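Local coordinates for protein probable L,D-transpeptidase 3 (Mycobacterium tuberculosis, PDB 6D4K) that is a probable L,D-transpeptidase of cell-wall biogenesis that cannot form 3->3 peptidoglycan cross-links from tetrapeptide stems but may attach proteins to peptidoglycan, at residues H43-T48 with L102-L107. Sequence-based numbering, arbitrary orientation.
Sequences HPVVVT and LSVGSL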
ATOM      1  N   HIS A  43      -4.616   1.206   8.111  1.00 14.50           N
ATOM      2  CA  HIS A  43      -3.349   1.660   8.678  1.00 15.42           C
ATOM      3  C   HIS A  43      -2.982   0.814   9.898  1.00 14.95           C
ATOM      4  O   HIS A  43      -3.807   0.653  10.802  1.00 15.94           O
ATOM      5  CB  HIS A  43      -3.406   3.138   9.066  1.00 15.47           C
ATOM      6  CG  HIS A  43      -2.046   3.776   9.224  1.00 14.99           C
ATOM      7  ND1 HIS A  43      -1.167   3.416  10.223  1.00 14.48           N
ATOM      8  CD2 HIS A  43      -1.421   4.749   8.510  1.00 14.85           C
ATOM      9  CE1 HIS A  43      -0.059   4.131  10.112  1.00 15.60           C
ATOM     10  NE2 HIS A  43      -0.192   4.954   9.087  1.00 16.03           N
ATOM     11  N   PRO A  44      -1.767   0.277   9.970  1.00 13.94           N
ATOM     12  CA  PRO A  44      -1.371  -0.484  11.158  1.00 15.36           C
ATOM     13  C   PRO A  44      -1.102   0.428  12.346  1.00 14.47           C
ATOM     14  O   PRO A  44      -0.958   1.647  12.233  1.00 16.40           O
ATOM     15  CB  PRO A  44      -0.088  -1.187  10.703  1.00 16.48           C
ATOM     16  CG  PRO A  44       0.487  -0.266   9.652  1.00 19.66           C
ATOM     17  CD  PRO A  44      -0.740   0.247   8.911  1.00 16.18           C
ATOM     18  N   VAL A  45      -1.023  -0.190  13.515  1.00 14.87           N
ATOM     19  CA  VAL A  45      -0.576   0.491  14.720  1.00 14.35           C
ATOM     20  C   VAL A  45       0.902   0.158  14.901  1.00 15.73           C
ATOM     21  O   VAL A  45       1.267  -1.006  15.097  1.00 17.27           O
ATOM     22  CB  VAL A  45      -1.415   0.098  15.940  1.00 16.12           C
ATOM     23  CG1 VAL A  45      -0.884   0.822  17.166  1.00 17.21           C
ATOM     24  CG2 VAL A  45      -2.895   0.432  15.686  1.00 17.88           C
ATOM     25  N   VAL A  46       1.758   1.165  14.808  1.00 16.34           N
ATOM     26  CA  VAL A  46       3.205   0.961  14.770  1.00 16.72           C
ATOM     27  C   VAL A  46       3.797   1.477  16.078  1.00 17.23           C
ATOM     28  O   VAL A  46       3.673   2.667  16.399  1.00 17.62           O
ATOM     29  CB  VAL A  46       3.850   1.642  13.553  1.00 17.44           C
ATOM     30  CG1 VAL A  46       5.335   1.258  13.446  1.00 20.20           C
ATOM     31  CG2 VAL A  46       3.096   1.274  12.280  1.00 20.25           C
ATOM     32  N   VAL A  47       4.440   0.587  16.822  1.00 16.99           N
ATOM     33  CA  VAL A  47       4.935   0.878  18.156  1.00 17.10           C
ATOM     34  C   VAL A  47       6.463   0.905  18.091  1.00 17.81           C
ATOM     35  O   VAL A  47       7.093  -0.093  17.726  1.00 18.42           O
ATOM     36  CB  VAL A  47       4.448  -0.168  19.174  1.00 17.69           C
ATOM     37  CG1 VAL A  47       4.975   0.195  20.558  1.00 19.32           C
ATOM     38  CG2 VAL A  47       2.900  -0.285  19.163  1.00 18.15           C
ATOM     39  N   THR A  48       7.059   2.047  18.432  1.00 17.93           N
ATOM     40  CA  THR A  48       8.510   2.215  18.422  1.00 18.41           C
ATOM     41  C   THR A  48       9.001   2.236  19.861  1.00 19.14           C
ATOM     42  O   THR A  48       8.525   3.041  20.673  1.00 21.47           O
ATOM     43  CB  THR A  48       8.901   3.510  17.709  1.00 20.01           C
ATOM     44  OG1 THR A  48       8.499   3.424  16.338  1.00 22.89           O
ATOM     45  CG2 THR A  48      10.423   3.728  17.792  1.00 23.82           C
ATOM     46  N   LEU A 102      -7.653   4.597  20.558  1.00 20.13           N
ATOM     47  CA  LEU A 102      -6.546   3.662  20.576  1.00 23.10           C
ATOM     48  C   LEU A 102      -5.884   3.701  21.944  1.00 24.15           C
ATOM     49  O   LEU A 102      -5.545   4.779  22.445  1.00 27.03           O
ATOM     50  CB  LEU A 102      -5.558   4.048  19.471  1.00 25.85           C
ATOM     51  CG  LEU A 102      -4.397   3.129  19.177  1.00 24.61           C
ATOM     52  CD1 LEU A 102      -4.890   1.751  18.768  1.00 26.34           C
ATOM     53  CD2 LEU A 102      -3.596   3.733  18.062  1.00 21.61           C
ATOM     54  N   SER A 103      -5.718   2.534  22.557  1.00 22.64           N
ATOM     55  CA  SER A 103      -4.864   2.387  23.728  1.00 22.97           C
ATOM     56  C   SER A 103      -3.754   1.410  23.383  1.00 21.94           C
ATOM     57  O   SER A 103      -4.005   0.356  22.788  1.00 24.94           O
ATOM     58  CB  SER A 103      -5.655   1.909  24.952  1.00 29.51           C
ATOM     59  OG  SER A 103      -6.528   2.929  25.419  1.00 37.85           O
ATOM     60  N   VAL A 104      -2.525   1.768  23.737  1.00 22.22           N
ATOM     61  CA  VAL A 104      -1.363   0.915  23.553  1.00 22.39           C
ATOM     62  C   VAL A 104      -0.645   0.919  24.892  1.00 24.03           C
ATOM     63  O   VAL A 104      -0.035   1.928  25.264  1.00 26.15           O
ATOM     64  CB  VAL A 104      -0.450   1.428  22.425  1.00 21.16           C
ATOM     65  CG1 VAL A 104       0.801   0.573  22.300  1.00 19.99           C
ATOM     66  CG2 VAL A 104      -1.216   1.489  21.090  1.00 23.64           C
ATOM     67  N   GLY A 105      -0.759  -0.177  25.639  1.00 30.86           N
ATOM     68  CA  GLY A 105      -0.155  -0.260  26.959  1.00 37.98           C
ATOM     69  C   GLY A 105      -0.395   0.948  27.852  1.00 45.12           C
ATOM     70  O   GLY A 105       0.556   1.604  28.292  1.00 49.75           O
ATOM     71  N   SER A 106      -1.669   1.254  28.098  1.00 43.18           N
ATOM     72  CA  SER A 106      -2.109   2.367  28.942  1.00 47.03           C
ATOM     73  C   SER A 106      -1.948   3.736  28.284  1.00 46.26           C
ATOM     74  O   SER A 106      -2.548   4.711  28.750  1.00 49.23           O
ATOM     75  CB  SER A 106      -1.460   2.342  30.332  1.00 52.37           C
ATOM     76  OG  SER A 106      -0.208   3.007  30.322  1.00 55.17           O
ATOM     77  N   LEU A 107      -1.153   3.838  27.214  1.00 40.02           N
ATOM     78  CA  LEU A 107      -1.075   5.090  26.468  1.00 34.78           C
ATOM     79  C   LEU A 107      -2.333   5.241  25.627  1.00 32.25           C
ATOM     80  O   LEU A 107      -2.583   4.442  24.719  1.00 30.96           O
ATOM     81  CB  LEU A 107       0.164   5.125  25.575  1.00 35.51           C
ATOM     82  CG  LEU A 107       0.197   6.188  24.472  1.00 40.43           C
ATOM     83  CD1 LEU A 107      -0.075   7.596  25.018  1.00 42.85           C
ATOM     84  CD2 LEU A 107       1.517   6.154  23.702  1.00 39.87           C
TER
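His-43 ND1 donates to Pro-44 O at 2.7 Å, in the ring plane and on a carbonyl lone pair, which fixes the imidazole against the backbone just ahead of Val-45, the first residue to meet segment 102-107. Across the interface all contacts are between apolar side chains, with no hydrogen bond between the segments. Val-45 and Leu-102 meet tip to tip, CG2 of the valine lying 3.9 Å from CD1 of the leucine, while Leu-102 CD2 sits 4.1 Å from both valine methyls. With CG1 opposite the backbone N (chi1 179°), Val-45 also brings that methyl to Val-104 CG2, at 4.0 Å. Val-104 thereby divides its two branches: CG2 serves Val-45, and CG1 lies 3.9 Å from CG2 of Val-47, its side chain passing both valines in opposite directions. The axes of strand segments 45-48 and 102-104 come within 9.9 Å and differ in direction by 32°, as expected of two sheets packed face to face in the sandwich of an Ig-like domain. Strand 45-49 belongs to one sheet, between strands 28-32 and 85-90, and strand 99-104 to the other; Val-66, in a loop, touches both Val-47 and Val-104. Immediately after Val-104 the chain reverses in a type I' turn closed by paired backbone bonds, Val-104 N to Leu-107 O (2.8 Å) and Leu-107 N to Val-104 O (2.9 Å), with positive phi at Gly-105 and Ser-106.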